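Local structure of citrate synthase (Metallosphaera sedula, 6ABW) at residues 248-253 and 304-309. The protein probably catalyses the condensation of oxaloacetate with acetyl-CoA and water to give citrate and CoA, a step of the tricarboxylic acid cycle. Residues are numbered along the deposited sequence; the frame is centred on the assembly and turned at random.
Sequences DMTESW and AQKLEE
Helix-to-helix packing in the mainly helical body of this citrate synthase brings Thr250, Glu251 and Trp253, on helix 250-260, against Lys306 and Leu307 of helix 295-315. The methyl CG2 of Thr250 meets both partners, 3.7 Å from Leu307 CG and 3.8 Å from Lys306 CG; placed anti to the backbone N, it faces the other helix, while OG1 bonds back to the carbonyl oxygen of Pro247. Deeper in, Leu307 CD2 approaches the benzo ring of Trp253 obliquely, 3.7 Å from CZ3; the indole NE1 is bonded to Glu243 of helix 233-244, which borders this side. Leu307 also lies beside Leu265, a residue that binds acetyl-CoA, though the Trp253 side chain stays about 10 Å from the bound ligand. At the outer edge Lys306 NZ donates to Glu251 OE2 at 3.0 Å, and the oxygen accepts through its anti lone pair, away from OE1. Bent at chi2 (46°), the lysine chain brings NZ to Glu251, and a long salt bridge to Glu309 OE1, 3.7 Å, extends the pair into a three-residue network. A methionine in place of Lys306 removes the cation, and the carboxylates of Glu251 and Glu309 would probably lose their shared mate and turn apart.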
# COMPACT_ATOMS: atom_id res chain seq x y z
N ASP A 248 10.13 -41.60 -7.45
CA ASP A 248 10.81 -42.32 -8.56
C ASP A 248 10.79 -41.57 -9.91
O ASP A 248 11.45 -42.00 -10.87
CB ASP A 248 10.23 -43.75 -8.73
CG ASP A 248 10.46 -44.65 -7.50
OD1 ASP A 248 11.37 -44.33 -6.66
OD2 ASP A 248 9.70 -45.68 -7.37
N MET A 249 10.07 -40.45 -9.99
CA MET A 249 10.05 -39.62 -11.17
C MET A 249 10.97 -38.43 -11.13
O MET A 249 11.00 -37.65 -12.09
CB MET A 249 8.64 -39.06 -11.38
CG MET A 249 7.54 -40.05 -11.32
SD MET A 249 7.44 -40.94 -12.85
CE MET A 249 7.50 -42.53 -12.09
N THR A 250 11.63 -38.19 -9.98
CA THR A 250 12.43 -36.96 -9.80
C THR A 250 13.58 -36.84 -10.75
O THR A 250 13.80 -35.80 -11.34
CB THR A 250 12.89 -36.84 -8.32
OG1 THR A 250 11.75 -37.02 -7.47
CG2 THR A 250 13.48 -35.47 -8.07
N GLU A 251 14.36 -37.90 -10.89
CA GLU A 251 15.52 -37.86 -11.78
C GLU A 251 15.17 -37.51 -13.20
O GLU A 251 15.82 -36.69 -13.83
CB GLU A 251 16.27 -39.19 -11.79
CG GLU A 251 17.17 -39.30 -10.59
CD GLU A 251 18.07 -40.57 -10.54
OE1 GLU A 251 18.25 -41.31 -11.59
OE2 GLU A 251 18.65 -40.73 -9.41
N SER A 252 14.08 -38.11 -13.69
CA SER A 252 13.61 -37.82 -15.03
C SER A 252 13.16 -36.37 -15.22
O SER A 252 13.56 -35.73 -16.22
CB SER A 252 12.49 -38.82 -15.48
OG SER A 252 11.89 -38.39 -16.69
N TRP A 253 12.39 -35.84 -14.27
CA TRP A 253 12.01 -34.46 -14.29
C TRP A 253 13.26 -33.54 -14.31
O TRP A 253 13.30 -32.57 -15.06
CB TRP A 253 11.13 -34.14 -13.11
CG TRP A 253 10.62 -32.74 -13.03
CD1 TRP A 253 9.39 -32.29 -13.43
CD2 TRP A 253 11.29 -31.62 -12.43
NE1 TRP A 253 9.29 -30.94 -13.19
CE2 TRP A 253 10.44 -30.51 -12.55
CE3 TRP A 253 12.56 -31.45 -11.80
CZ2 TRP A 253 10.77 -29.26 -12.05
CZ3 TRP A 253 12.89 -30.19 -11.32
CH2 TRP A 253 12.02 -29.10 -11.46
N ALA A 304 11.43 -33.58 -2.53
CA ALA A 304 12.30 -32.41 -2.26
C ALA A 304 13.70 -32.83 -1.90
O ALA A 304 14.68 -32.25 -2.40
CB ALA A 304 11.74 -31.62 -1.09
N GLN A 305 13.80 -33.85 -1.06
CA GLN A 305 15.12 -34.31 -0.63
C GLN A 305 15.97 -34.84 -1.84
O GLN A 305 17.17 -34.55 -1.96
CB GLN A 305 15.02 -35.32 0.54
CG GLN A 305 16.37 -35.82 1.01
CD GLN A 305 16.44 -36.11 2.53
OE1 GLN A 305 17.46 -35.81 3.18
NE2 GLN A 305 15.36 -36.64 3.09
N LYS A 306 15.33 -35.56 -2.74
CA LYS A 306 16.02 -36.05 -3.94
C LYS A 306 16.42 -34.90 -4.87
O LYS A 306 17.55 -34.86 -5.40
CB LYS A 306 15.09 -36.99 -4.70
CG LYS A 306 15.74 -37.66 -5.89
CD LYS A 306 17.16 -38.25 -5.64
CE LYS A 306 17.68 -38.95 -6.90
NZ LYS A 306 18.88 -39.78 -6.58
N LEU A 307 15.52 -33.93 -5.06
CA LEU A 307 15.90 -32.71 -5.83
C LEU A 307 17.01 -31.93 -5.20
O LEU A 307 17.91 -31.35 -5.90
CB LEU A 307 14.70 -31.79 -6.03
CG LEU A 307 13.87 -31.90 -7.24
CD1 LEU A 307 12.80 -30.80 -7.22
CD2 LEU A 307 14.72 -31.88 -8.54
N GLU A 308 17.03 -31.87 -3.88
CA GLU A 308 18.11 -31.15 -3.23
C GLU A 308 19.45 -31.81 -3.56
O GLU A 308 20.45 -31.15 -3.85
CB GLU A 308 17.88 -31.20 -1.69
CG GLU A 308 19.02 -30.50 -0.90
CD GLU A 308 18.94 -30.69 0.62
OE1 GLU A 308 18.12 -31.46 1.19
OE2 GLU A 308 19.77 -30.05 1.25
N GLU A 309 19.47 -33.13 -3.51
CA GLU A 309 20.71 -33.89 -3.80
C GLU A 309 21.16 -33.65 -5.23
O GLU A 309 22.33 -33.33 -5.52
CB GLU A 309 20.48 -35.41 -3.62
CG GLU A 309 21.78 -36.19 -3.81
CD GLU A 309 21.75 -37.62 -3.27
OE1 GLU A 309 20.91 -38.42 -3.77
OE2 GLU A 309 22.60 -37.94 -2.38